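Putative endo-1,4-beta-xylanase (PDB 5MSX) probably acts as a calcium-binding family 43 glycoside hydrolase, an arabinofuranosidase used by a gut bacterium to break down the plant pectin RGII. Local coordinates at residues Met33-Ser38 / Thr284-Tyr289; Gly254-Gly259 / Tyr276-Arg281; Asn27-Asp32 / Thr288-Leu293; Tyr49-Gly54 / Tyr91-Lys96. All coordinates share one frame; numbering follows the deposited sequence.

Contact 1 of 4, residues Met33-Ser38 / Thr284-Tyr289; sequences MIADAS and TNRQTY. With EDO (1,2-ethanediol), chain U; EDO (1,2-ethanediol), chain B.
M33 runs along the backbone of N285 and R286. Its CB lies 3.2 Å from R286 O, and CG stays beside the same carbonyl. SD then reaches the next residue back, 3.6 Å from N285 CA, and also packs on CB of N285. CE ends the chain against N285 CB. The side chain is extended beyond CG (chi2 -178°), which carries the sulfur past the carbonyl to N285. CG1 and CD1 of I34 cross the T288 side chain at about a right angle. T288 OG1 is 3.0 Å from I34 O and also hydrogen-bonds a water, which accepts from A37 N. Its single proton could serve either neighbour. GH43 enzymes are five-bladed beta-propellers, and this contact joins the early strands 34-35 and 37-42 to strand 287-293, so segments about 246 residues apart in the sequence meet. The chain turns a corner at D36, the predicted proton acceptor. R286 lies beside it. A35 CB sits over one face of the R286 guanidinium, 3.5 Å from CZ and offset toward the rim. D53 forms a salt bridge with NE of R286. An ethanediol, probably from the crystallisation liquor, accepts a bond from R286 NH2 at its O2, 2.9 Å away. D36 OD1 and R286 NH1, 4.2 Å apart, are opposite charges in proximity, not a salt bridge, for no N-H aims at the oxygen.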
loop_
_atom_site.group_PDB
_atom_site.type_symbol
_atom_site.label_atom_id
_atom_site.label_comp_id
_atom_site.label_asym_id
_atom_site.label_seq_id
_atom_site.Cartn_x
_atom_site.Cartn_y
_atom_site.Cartn_z
ATOM N N MET C 33 12.527 26.407 -20.935
ATOM C CA MET C 33 13.750 26.095 -20.255
ATOM C C MET C 33 13.424 25.158 -19.098
ATOM O O MET C 33 12.750 25.554 -18.142
ATOM C CB MET C 33 14.427 27.396 -19.804
ATOM C CG MET C 33 14.924 28.176 -21.021
ATOM S SD MET C 33 15.770 29.692 -20.616
ATOM C CE MET C 33 16.479 30.147 -22.200
ATOM N N ILE C 34 13.836 23.893 -19.257
ATOM C CA ILE C 34 13.648 22.872 -18.261
ATOM C C ILE C 34 14.950 22.100 -18.045
ATOM O O ILE C 34 15.792 22.001 -18.961
ATOM C CB ILE C 34 12.487 21.915 -18.603
ATOM C CG1 ILE C 34 12.748 21.115 -19.891
ATOM C CG2 ILE C 34 11.173 22.692 -18.695
ATOM C CD1 ILE C 34 11.994 19.799 -19.924
ATOM N N ALA C 35 15.096 21.596 -16.828
ATOM C CA ALA C 35 16.231 20.814 -16.418
ATOM C C ALA C 35 15.793 19.682 -15.472
ATOM O O ALA C 35 14.658 19.657 -14.983
ATOM C CB ALA C 35 17.231 21.712 -15.715
ATOM N N ASP C 36 16.715 18.769 -15.210
ATOM C CA ASP C 36 16.548 17.746 -14.196
ATOM C C ASP C 36 15.305 16.879 -14.516
ATOM O O ASP C 36 14.548 16.514 -13.612
ATOM C CB ASP C 36 16.401 18.355 -12.779
ATOM C CG ASP C 36 17.413 19.486 -12.465
ATOM O OD1 ASP C 36 18.596 19.410 -12.861
ATOM O OD2 ASP C 36 17.000 20.423 -11.745
ATOM N N ALA C 37 15.115 16.558 -15.789
ATOM C CA ALA C 37 13.856 15.996 -16.277
ATOM C C ALA C 37 13.670 14.531 -15.909
ATOM O O ALA C 37 14.635 13.745 -15.883
ATOM C CB ALA C 37 13.752 16.166 -17.782
ATOM N N SER C 38 12.422 14.181 -15.607
ATOM C CA SER C 38 11.998 12.820 -15.345
ATOM C C SER C 38 10.929 12.549 -16.342
ATOM O O SER C 38 9.879 13.162 -16.289
ATOM C CB SER C 38 11.445 12.684 -13.921
ATOM O OG SER C 38 12.496 12.814 -12.983
ATOM N N THR C 284 20.519 29.113 -14.675
ATOM C CA THR C 284 19.278 28.352 -14.792
ATOM C C THR C 284 18.542 28.766 -16.058
ATOM O O THR C 284 17.389 29.161 -16.001
ATOM C CB THR C 284 18.380 28.587 -13.554
ATOM O OG1 THR C 284 18.303 29.984 -13.298
ATOM C CG2 THR C 284 18.935 27.920 -12.321
ATOM N N ASN C 285 19.218 28.698 -17.192
ATOM C CA ASN C 285 18.620 28.914 -18.491
ATOM C C ASN C 285 19.038 27.711 -19.353
ATOM O O ASN C 285 19.695 27.849 -20.365
ATOM C CB ASN C 285 19.104 30.235 -19.101
ATOM C CG ASN C 285 18.782 31.423 -18.223
ATOM O OD1 ASN C 285 17.639 31.694 -17.951
ATOM N ND2 ASN C 285 19.797 32.091 -17.742
ATOM N N ARG C 286 18.641 26.534 -18.902
ATOM C CA ARG C 286 19.006 25.278 -19.534
ATOM C C ARG C 286 17.819 24.766 -20.332
ATOM O O ARG C 286 16.675 25.109 -20.060
ATOM C CB ARG C 286 19.422 24.271 -18.457
ATOM C CG ARG C 286 20.595 24.757 -17.624
ATOM C CD ARG C 286 20.724 24.054 -16.285
ATOM N NE ARG C 286 19.607 24.327 -15.376
ATOM C CZ ARG C 286 19.545 23.844 -14.133
ATOM N NH1 ARG C 286 20.517 23.077 -13.666
ATOM N NH2 ARG C 286 18.516 24.121 -13.353
ATOM N N GLN C 287 18.096 23.931 -21.320
ATOM C CA GLN C 287 17.058 23.145 -21.989
ATOM C C GLN C 287 17.439 21.686 -21.931
ATOM O O GLN C 287 18.571 21.356 -21.535
ATOM C CB GLN C 287 16.844 23.631 -23.416
ATOM C CG GLN C 287 16.137 24.962 -23.468
ATOM C CD GLN C 287 15.707 25.326 -24.881
ATOM O OE1 GLN C 287 16.541 25.643 -25.714
ATOM N NE2 GLN C 287 14.405 25.260 -25.158
ATOM N N THR C 288 16.477 20.827 -22.296
ATOM C CA THR C 288 16.594 19.361 -22.170
ATOM C C THR C 288 16.538 18.742 -23.548
ATOM O O THR C 288 15.769 19.198 -24.409
ATOM C CB THR C 288 15.547 18.750 -21.210
ATOM O OG1 THR C 288 15.855 19.139 -19.869
ATOM C CG2 THR C 288 15.539 17.189 -21.248
ATOM N N TYR C 289 17.416 17.761 -23.773
ATOM C CA TYR C 289 17.552 17.058 -25.044
ATOM C C TYR C 289 17.464 15.556 -24.797
ATOM O O TYR C 289 17.741 15.092 -23.683
ATOM C CB TYR C 289 18.918 17.388 -25.675
ATOM C CG TYR C 289 19.052 18.876 -25.956
ATOM C CD1 TYR C 289 19.432 19.748 -24.952
ATOM C CD2 TYR C 289 18.700 19.408 -27.178
ATOM C CE1 TYR C 289 19.514 21.102 -25.171
ATOM C CE2 TYR C 289 18.800 20.783 -27.418
ATOM C CZ TYR C 289 19.202 21.628 -26.400
ATOM O OH TYR C 289 19.327 23.004 -26.590
HETATM C C1 EDO U . 19.699 22.863 -9.116
HETATM O O1 EDO U . 20.534 21.757 -9.488
HETATM C C2 EDO U . 18.378 22.800 -9.844
HETATM O O2 EDO U . 18.589 22.240 -11.129
HETATM C C1 EDO B . 20.539 34.630 -15.623
HETATM O O1 EDO B . 19.292 34.760 -16.316
HETATM C C2 EDO B . 20.297 34.304 -14.153
HETATM O O2 EDO B . 19.051 33.618 -13.948
HETATM O O HOH W 1 17.030 17.211 -17.952
#

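Contact 2 of 4, residues Gly254-Gly259 / Tyr276-Arg281; sequences GIFGPG and YLEFGR
E278 OE1 is gripped by two groups, F256 N and R349 NH1. F256 N donates to it at 2.9 Å, almost straight (177°), and R349 forms a salt bridge with it. The amide comes in on the anti side of the carboxylate. The other oxygen, OE2, takes a bond of 2.8 Å from G280 N, which approaches from above the carboxylate plane. Both oxygens are thus engaged, and the group's rotation is probably well fixed. The E278 chain bends at chi2 (-92°), which turns the carboxylate back to the F256 amide. F256 bonds through both its backbone N and its backbone O, because F279 N donates to F256 O at 2.9 Å. CB of F256 also meets CB of F279. The chain then turns at G257, whose phi is positive, and makes an inverse gamma turn centred on P258. CB of P258 packs 3.6 Å from CD2 of the Y276 ring, and I255 CG2 touches the same ring at CE2. At G259 the loop lies against the strand: G259 N donates to L277 O at 3.2 Å, and the return bond from L277 N is weak. CD1 of L277 reaches G257 O. The loop 254-259 leads into strand 261-264, one outer strand of a three-stranded antiparallel sheet. Strand 272-278 is its centre, and strand 287-293 lies on the other side, joined by backbone hydrogen bonds of Y276 with Y289 and E278 with Q287.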
loop_
_atom_site.group_PDB
_atom_site.type_symbol
_atom_site.label_atom_id
_atom_site.label_comp_id
_atom_site.label_asym_id
_atom_site.label_seq_id
_atom_site.Cartn_x
_atom_site.Cartn_y
_atom_site.Cartn_z
ATOM N N GLY C 254 29.131 21.196 -30.292
ATOM C CA GLY C 254 28.649 22.347 -29.500
ATOM C C GLY C 254 27.624 21.938 -28.425
ATOM O O GLY C 254 26.596 22.619 -28.251
ATOM N N ILE C 255 27.901 20.832 -27.719
ATOM C CA ILE C 255 27.010 20.321 -26.656
ATOM C C ILE C 255 27.771 20.269 -25.344
ATOM O O ILE C 255 28.654 19.437 -25.179
ATOM C CB ILE C 255 26.406 18.951 -27.028
ATOM C CG1 ILE C 255 25.518 19.120 -28.277
ATOM C CG2 ILE C 255 25.583 18.360 -25.862
ATOM C CD1 ILE C 255 25.213 17.824 -29.000
ATOM N N PHE C 256 27.433 21.185 -24.435
ATOM C CA PHE C 256 28.192 21.434 -23.214
ATOM C C PHE C 256 27.441 20.982 -21.954
ATOM O O PHE C 256 26.275 21.340 -21.751
ATOM C CB PHE C 256 28.495 22.936 -23.102
ATOM C CG PHE C 256 29.421 23.446 -24.171
ATOM C CD1 PHE C 256 28.922 23.898 -25.388
ATOM C CD2 PHE C 256 30.796 23.458 -23.966
ATOM C CE1 PHE C 256 29.781 24.365 -26.382
ATOM C CE2 PHE C 256 31.662 23.914 -24.959
ATOM C CZ PHE C 256 31.153 24.384 -26.160
ATOM N N GLY C 257 28.124 20.209 -21.115
ATOM C CA GLY C 257 27.651 19.910 -19.769
ATOM C C GLY C 257 26.358 19.115 -19.786
ATOM O O GLY C 257 25.348 19.597 -19.274
ATOM N N PRO C 258 26.375 17.912 -20.410
ATOM C CA PRO C 258 25.216 17.020 -20.453
ATOM C C PRO C 258 24.931 16.350 -19.120
ATOM O O PRO C 258 25.349 15.205 -18.868
ATOM C CB PRO C 258 25.586 15.998 -21.531
ATOM C CG PRO C 258 27.037 15.923 -21.462
ATOM C CD PRO C 258 27.491 17.349 -21.196
ATOM N N GLY C 259 24.187 17.065 -18.279
ATOM C CA GLY C 259 23.911 16.619 -16.918
ATOM C C GLY C 259 22.494 16.185 -16.582
ATOM O O GLY C 259 21.755 15.686 -17.408
ATOM N N TYR C 276 18.823 14.666 -21.017
ATOM C CA TYR C 276 19.813 15.430 -20.255
ATOM C C TYR C 276 19.605 16.939 -20.401
ATOM O O TYR C 276 19.118 17.425 -21.408
ATOM C CB TYR C 276 21.225 15.055 -20.682
ATOM C CG TYR C 276 21.488 15.288 -22.159
ATOM C CD1 TYR C 276 21.076 14.361 -23.112
ATOM C CD2 TYR C 276 22.141 16.438 -22.610
ATOM C CE1 TYR C 276 21.315 14.578 -24.467
ATOM C CE2 TYR C 276 22.362 16.657 -23.961
ATOM C CZ TYR C 276 21.955 15.724 -24.884
ATOM O OH TYR C 276 22.187 15.926 -26.240
ATOM N N LEU C 277 19.993 17.668 -19.375
ATOM C CA LEU C 277 20.060 19.119 -19.493
ATOM C C LEU C 277 21.348 19.480 -20.222
ATOM O O LEU C 277 22.294 18.672 -20.256
ATOM C CB LEU C 277 19.969 19.786 -18.107
ATOM C CG LEU C 277 21.182 19.665 -17.192
ATOM C CD1 LEU C 277 22.311 20.638 -17.554
ATOM C CD2 LEU C 277 20.756 19.882 -15.727
ATOM N N GLU C 278 21.381 20.715 -20.760
ATOM C CA GLU C 278 22.524 21.238 -21.479
ATOM C C GLU C 278 22.776 22.654 -20.950
ATOM O O GLU C 278 21.834 23.326 -20.512
ATOM C CB GLU C 278 22.283 21.198 -22.999
ATOM C CG GLU C 278 23.557 21.277 -23.875
ATOM C CD GLU C 278 23.952 22.710 -24.294
ATOM O OE1 GLU C 278 25.065 22.865 -24.897
ATOM O OE2 GLU C 278 23.155 23.684 -24.039
ATOM N N PHE C 279 24.050 23.042 -20.890
ATOM C CA PHE C 279 24.494 24.345 -20.314
ATOM C C PHE C 279 23.636 25.565 -20.727
ATOM O O PHE C 279 23.352 26.446 -19.914
ATOM C CB PHE C 279 25.985 24.593 -20.648
ATOM C CG PHE C 279 26.516 25.903 -20.114
ATOM C CD1 PHE C 279 26.818 26.047 -18.760
ATOM C CD2 PHE C 279 26.703 26.993 -20.965
ATOM C CE1 PHE C 279 27.302 27.241 -18.269
ATOM C CE2 PHE C 279 27.186 28.200 -20.475
ATOM C CZ PHE C 279 27.492 28.325 -19.128
ATOM N N GLY C 280 23.216 25.591 -21.985
ATOM C CA GLY C 280 22.290 26.575 -22.473
ATOM C C GLY C 280 22.847 27.984 -22.433
ATOM O O GLY C 280 23.973 28.234 -22.904
ATOM N N ARG C 281 22.059 28.892 -21.860
ATOM C CA ARG C 281 22.434 30.290 -21.786
ATOM C C ARG C 281 23.038 30.639 -20.429
ATOM O O ARG C 281 22.966 31.813 -20.026
ATOM C CB ARG C 281 21.232 31.194 -22.088
ATOM C CG ARG C 281 20.699 31.100 -23.506
ATOM C CD ARG C 281 19.800 29.885 -23.716
ATOM N NE ARG C 281 18.939 30.036 -24.875
ATOM C CZ ARG C 281 18.307 29.029 -25.483
ATOM N NH1 ARG C 281 18.380 27.781 -25.022
ATOM N NH2 ARG C 281 17.573 29.273 -26.554
#

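Contact 3 of 4, residues Asn27-Asp32 / Thr288-Leu293; sequences NALIPD and TYVNQL. With EDO (1,2-ethanediol), chain D.
The loop at A28 and L29 meets the strand at T288 through one backbone bond, L29 N to T288 O, 2.8 Å long and nearly straight (174°). Two waters extend this join. One receives from V290 N and donates to N27 O. The other receives from T288 N at 3.1 Å and donates to I30 O at 2.9 Å. The side chains pack around these bonds. L29 has CG opposite its backbone N across CA-CB (chi1 177°), and its CD2 branch meets CG2 of V290 at 3.8 Å. Those two side chains meet at a slant. A28 lies against Y289: A28 CA is 3.6 Å from ring atom CE2, and A28 CB is 4.0 Å from the same atom. The approach to the ring is oblique. Y289 OH is held by the carbonyl of F25. N363 takes N27 OD1 through its backbone N and also donates from its side chain to A28 O. The loop thus lies between strand 287-293 of the family 43 region, probably a five-bladed propeller, and N363 in the F5/8 type C region. Its link to strand 287-293 is mainly backbone and water, with a small apolar patch on each flank. Such bonding depends little on side-chain identity, and the waters let an irregular loop satisfy peptide groups of a strand that it does not follow in regular pairing.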
loop_
_atom_site.group_PDB
_atom_site.type_symbol
_atom_site.label_atom_id
_atom_site.label_comp_id
_atom_site.label_asym_id
_atom_site.label_seq_id
_atom_site.Cartn_x
_atom_site.Cartn_y
_atom_site.Cartn_z
ATOM N N ASN C 27 17.124 21.481 -31.516
ATOM C CA ASN C 27 15.730 21.130 -31.232
ATOM C C ASN C 27 15.561 20.463 -29.860
ATOM O O ASN C 27 15.578 19.240 -29.736
ATOM C CB ASN C 27 15.117 20.281 -32.356
ATOM C CG ASN C 27 13.562 20.296 -32.332
ATOM O OD1 ASN C 27 12.904 21.081 -31.614
ATOM N ND2 ASN C 27 12.973 19.397 -33.106
ATOM N N ALA C 28 15.407 21.290 -28.833
ATOM C CA ALA C 28 15.173 20.806 -27.467
ATOM C C ALA C 28 13.873 19.986 -27.395
ATOM O O ALA C 28 12.990 20.107 -28.272
ATOM C CB ALA C 28 15.117 21.989 -26.514
ATOM N N LEU C 29 13.732 19.164 -26.362
ATOM C CA LEU C 29 12.547 18.337 -26.242
ATOM C C LEU C 29 11.278 19.193 -26.032
ATOM O O LEU C 29 10.292 19.025 -26.732
ATOM C CB LEU C 29 12.699 17.329 -25.108
ATOM C CG LEU C 29 11.482 16.438 -24.836
ATOM C CD1 LEU C 29 11.179 15.599 -26.053
ATOM C CD2 LEU C 29 11.698 15.622 -23.587
ATOM N N ILE C 30 11.367 20.131 -25.103
ATOM C CA ILE C 30 10.235 20.935 -24.627
ATOM C C ILE C 30 10.485 22.381 -25.025
ATOM O O ILE C 30 11.645 22.815 -25.030
ATOM C CB ILE C 30 10.143 20.847 -23.093
ATOM C CG1 ILE C 30 9.824 19.412 -22.659
ATOM C CG2 ILE C 30 9.117 21.811 -22.500
ATOM C CD1 ILE C 30 8.526 18.856 -23.179
ATOM N N PRO C 31 9.409 23.134 -25.365
ATOM C CA PRO C 31 9.534 24.589 -25.682
ATOM C C PRO C 31 9.478 25.442 -24.424
ATOM O O PRO C 31 8.549 26.202 -24.197
ATOM C CB PRO C 31 8.353 24.855 -26.621
ATOM C CG PRO C 31 7.351 23.817 -26.266
ATOM C CD PRO C 31 8.103 22.598 -25.793
ATOM N N ASP C 32 10.476 25.252 -23.591
ATOM C CA ASP C 32 10.656 26.019 -22.405
ATOM C C ASP C 32 12.081 25.704 -21.951
ATOM O O ASP C 32 12.764 24.858 -22.538
ATOM C CB ASP C 32 9.605 25.623 -21.339
ATOM C CG ASP C 32 9.408 26.687 -20.248
ATOM O OD1 ASP C 32 10.098 27.733 -20.280
ATOM O OD2 ASP C 32 8.602 26.447 -19.313
ATOM N N THR C 288 16.477 20.827 -22.296
ATOM C CA THR C 288 16.594 19.361 -22.170
ATOM C C THR C 288 16.538 18.742 -23.548
ATOM O O THR C 288 15.769 19.198 -24.409
ATOM C CB THR C 288 15.547 18.750 -21.210
ATOM O OG1 THR C 288 15.855 19.139 -19.869
ATOM C CG2 THR C 288 15.539 17.189 -21.248
ATOM N N TYR C 289 17.416 17.761 -23.773
ATOM C CA TYR C 289 17.552 17.058 -25.044
ATOM C C TYR C 289 17.464 15.556 -24.797
ATOM O O TYR C 289 17.741 15.092 -23.683
ATOM C CB TYR C 289 18.918 17.388 -25.675
ATOM C CG TYR C 289 19.052 18.876 -25.956
ATOM C CD1 TYR C 289 19.432 19.748 -24.952
ATOM C CD2 TYR C 289 18.700 19.408 -27.178
ATOM C CE1 TYR C 289 19.514 21.102 -25.171
ATOM C CE2 TYR C 289 18.800 20.783 -27.418
ATOM C CZ TYR C 289 19.202 21.628 -26.400
ATOM O OH TYR C 289 19.327 23.004 -26.590
ATOM N N VAL C 290 17.139 14.809 -25.846
ATOM C CA VAL C 290 16.981 13.334 -25.772
ATOM C C VAL C 290 17.792 12.680 -26.903
ATOM O O VAL C 290 17.768 13.146 -28.066
ATOM C CB VAL C 290 15.482 12.907 -25.827
ATOM C CG1 VAL C 290 15.313 11.381 -25.750
ATOM C CG2 VAL C 290 14.703 13.522 -24.671
ATOM N N ASN C 291 18.513 11.610 -26.557
ATOM C CA ASN C 291 19.171 10.738 -27.548
ATOM C C ASN C 291 18.980 9.305 -27.149
ATOM O O ASN C 291 18.667 8.995 -25.987
ATOM C CB ASN C 291 20.674 11.004 -27.615
ATOM C CG ASN C 291 20.999 12.271 -28.335
ATOM O OD1 ASN C 291 20.728 12.410 -29.552
ATOM N ND2 ASN C 291 21.538 13.220 -27.605
ATOM N N GLN C 292 19.246 8.422 -28.095
ATOM C CA GLN C 292 19.240 6.969 -27.822
ATOM C C GLN C 292 20.332 6.532 -26.849
ATOM O O GLN C 292 21.420 7.104 -26.836
ATOM C CB GLN C 292 19.446 6.175 -29.120
ATOM C CG GLN C 292 18.315 6.336 -30.119
ATOM C CD GLN C 292 18.659 5.673 -31.450
ATOM O OE1 GLN C 292 19.688 5.946 -32.058
ATOM N NE2 GLN C 292 17.800 4.806 -31.893
ATOM N N LEU C 293 20.009 5.518 -26.050
ATOM C CA LEU C 293 20.934 4.880 -25.146
ATOM C C LEU C 293 21.011 3.404 -25.574
ATOM O O LEU C 293 19.989 2.713 -25.686
ATOM C CB LEU C 293 20.461 5.014 -23.695
ATOM C CG LEU C 293 21.447 4.382 -22.685
ATOM C CD1 LEU C 293 22.294 5.461 -22.068
ATOM C CD2 LEU C 293 20.736 3.629 -21.612
HETATM C C1 EDO D . 24.498 4.814 -27.376
HETATM O O1 EDO D . 24.478 5.125 -25.964
HETATM C C2 EDO D . 24.691 5.951 -28.364
HETATM O O2 EDO D . 23.683 6.999 -28.216
HETATM O O HOH W 2 16.522 16.783 -28.270
HETATM O O HOH W 3 13.755 22.065 -23.150
#

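Contact 4 of 4, residues Tyr49-Gly54 / Tyr91-Lys96; sequences YATTDG and YWAPSK
T51 OG1 accepts a hydrogen bond from A93 N, 2.9 Å away, with an N-H...O angle of 154°. The same oxygen is hydrogen-bonded to D36 OD2, so T51 links the loop at A93 to the predicted proton acceptor. CG2 of T51 points along W92 and touches its CD1 at 3.8 Å, the two side chains lying side by side. With OG1 opposite the carbonyl carbon (chi1 -54°), the hydroxyl faces A93 while CG2 takes the W92 side. P94 packs next to this. Its CG lies 3.8 Å from Y49 CB and 3.7 Å from A50 N, so the proline ring rests on the backbone of the strand. A water bridges the other end, taking a bond from T52 N at 2.9 Å and donating to Y91 O. Further out, P94 O receives the hydroxyl of S38, and A93 lies next to D154, a predicted pKa-modulating residue. The A93 side chain is about 5 Å from a bound calcium ion. Strand 45-52 belongs to the sheet with strands 34-35, 37-42 and 67-70, while strand 91-92 pairs with 109-110 in the next sheet. The contact therefore joins two successive sheets, probably adjoining blades of the GH43 propeller.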
loop_
_atom_site.group_PDB
_atom_site.type_symbol
_atom_site.label_atom_id
_atom_site.label_comp_id
_atom_site.label_asym_id
_atom_site.label_seq_id
_atom_site.Cartn_x
_atom_site.Cartn_y
_atom_site.Cartn_z
ATOM N N TYR C 49 8.152 15.574 -16.029
ATOM C CA TYR C 49 8.243 16.338 -14.818
ATOM C C TYR C 49 9.676 16.886 -14.711
ATOM O O TYR C 49 10.643 16.122 -14.727
ATOM C CB TYR C 49 8.004 15.417 -13.628
ATOM C CG TYR C 49 6.646 14.722 -13.588
ATOM C CD1 TYR C 49 5.522 15.367 -13.034
ATOM C CD2 TYR C 49 6.486 13.418 -14.036
ATOM C CE1 TYR C 49 4.288 14.730 -12.958
ATOM C CE2 TYR C 49 5.249 12.783 -13.967
ATOM C CZ TYR C 49 4.163 13.429 -13.411
ATOM O OH TYR C 49 2.940 12.793 -13.343
ATOM N N ALA C 50 9.821 18.180 -14.529
ATOM C CA ALA C 50 11.140 18.804 -14.568
ATOM C C ALA C 50 11.189 20.036 -13.683
ATOM O O ALA C 50 10.145 20.503 -13.205
ATOM C CB ALA C 50 11.506 19.152 -16.010
ATOM N N THR C 51 12.408 20.508 -13.419
ATOM C CA THR C 51 12.622 21.852 -12.907
ATOM C C THR C 51 12.312 22.851 -14.045
ATOM O O THR C 51 12.849 22.718 -15.160
ATOM C CB THR C 51 14.083 22.047 -12.484
ATOM O OG1 THR C 51 14.477 21.028 -11.568
ATOM C CG2 THR C 51 14.326 23.461 -11.888
ATOM N N THR C 52 11.483 23.854 -13.763
ATOM C CA THR C 52 11.267 24.916 -14.713
ATOM C C THR C 52 12.306 26.043 -14.456
ATOM O O THR C 52 12.433 26.550 -13.351
ATOM C CB THR C 52 9.808 25.408 -14.673
ATOM O OG1 THR C 52 8.917 24.323 -15.033
ATOM C CG2 THR C 52 9.631 26.596 -15.646
ATOM N N ASP C 53 13.066 26.376 -15.500
ATOM C CA ASP C 53 14.213 27.310 -15.471
ATOM C C ASP C 53 13.692 28.645 -16.080
ATOM O O ASP C 53 12.512 28.785 -16.337
ATOM C CB ASP C 53 15.355 26.722 -16.367
ATOM C CG ASP C 53 16.562 26.160 -15.587
ATOM O OD1 ASP C 53 16.468 25.809 -14.368
ATOM O OD2 ASP C 53 17.652 26.051 -16.241
ATOM N N GLY C 54 14.577 29.601 -16.353
ATOM C CA GLY C 54 14.214 30.802 -17.111
ATOM C C GLY C 54 13.527 31.880 -16.259
ATOM O O GLY C 54 12.934 32.794 -16.825
ATOM N N TYR C 91 11.026 24.808 -6.696
ATOM C CA TYR C 91 10.639 23.442 -7.007
ATOM C C TYR C 91 11.683 22.840 -7.955
ATOM O O TYR C 91 11.808 23.292 -9.072
ATOM C CB TYR C 91 9.270 23.471 -7.676
ATOM C CG TYR C 91 8.650 22.114 -7.804
ATOM C CD1 TYR C 91 7.861 21.594 -6.784
ATOM C CD2 TYR C 91 8.852 21.332 -8.948
ATOM C CE1 TYR C 91 7.274 20.342 -6.896
ATOM C CE2 TYR C 91 8.272 20.065 -9.058
ATOM C CZ TYR C 91 7.481 19.583 -8.026
ATOM O OH TYR C 91 6.878 18.353 -8.098
ATOM N N TRP C 92 12.435 21.876 -7.467
ATOM C CA TRP C 92 13.507 21.241 -8.170
ATOM C C TRP C 92 13.348 19.739 -8.283
ATOM O O TRP C 92 12.955 19.055 -7.311
ATOM C CB TRP C 92 14.816 21.426 -7.402
ATOM C CG TRP C 92 15.356 22.804 -7.381
ATOM C CD1 TRP C 92 14.987 23.856 -8.160
ATOM C CD2 TRP C 92 16.418 23.258 -6.561
ATOM N NE1 TRP C 92 15.739 24.936 -7.859
ATOM C CE2 TRP C 92 16.638 24.596 -6.883
ATOM C CE3 TRP C 92 17.216 22.643 -5.587
ATOM C CZ2 TRP C 92 17.617 25.372 -6.245
ATOM C CZ3 TRP C 92 18.178 23.396 -4.938
ATOM C CH2 TRP C 92 18.380 24.756 -5.270
ATOM N N ALA C 93 13.736 19.251 -9.456
ATOM C CA ALA C 93 14.204 17.897 -9.646
ATOM C C ALA C 93 13.217 16.814 -9.122
ATOM O O ALA C 93 13.570 15.965 -8.328
ATOM C CB ALA C 93 15.589 17.760 -9.038
ATOM N N PRO C 94 11.972 16.871 -9.571
ATOM C CA PRO C 94 11.027 15.821 -9.200
ATOM C C PRO C 94 11.446 14.477 -9.787
ATOM O O PRO C 94 11.980 14.404 -10.933
ATOM C CB PRO C 94 9.723 16.253 -9.872
ATOM C CG PRO C 94 10.166 17.059 -11.035
ATOM C CD PRO C 94 11.457 17.720 -10.647
ATOM N N SER C 95 11.147 13.434 -9.026
ATOM C CA SER C 95 11.313 12.065 -9.480
ATOM C C SER C 95 10.303 11.778 -10.561
ATOM O O SER C 95 9.492 12.629 -10.915
ATOM C CB SER C 95 11.101 11.111 -8.302
ATOM O OG SER C 95 9.749 11.179 -7.857
ATOM N N LYS C 96 10.364 10.576 -11.111
ATOM C CA LYS C 96 9.226 10.006 -11.829
ATOM C C LYS C 96 8.018 9.826 -10.895
ATOM O O LYS C 96 8.174 9.785 -9.669
ATOM C CB LYS C 96 9.601 8.686 -12.459
ATOM C CG LYS C 96 10.448 8.922 -13.687
ATOM C CD LYS C 96 10.914 7.672 -14.346
ATOM C CE LYS C 96 12.201 8.010 -15.083
ATOM N NZ LYS C 96 12.525 6.883 -15.936
HETATM O O HOH W 4 10.359 24.018 -11.076
#

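All four contacts are buried and lie in the family 43 region. Contacts 1 and 3 share T288 and Y289 on strand 287-293, and both tie the start of the chain to it. Contact 2 holds the neighbouring strand 272-278 of the same sheet. Contact 4 reaches the sheet of strands 34-35, 37-42 and 45-52, which contact 1 also uses. Contacts 1 and 4 meet at D36 and T51 and are the polar pair nearest the predicted catalytic centre. Contact 2 relies on a carboxylate and backbone bonds. Contact 3 is plainer, with backbone, water and apolar links. Contacts 1, 2 and 3 all border the F5/8 type C region. Contacts 2 and 4 do not touch.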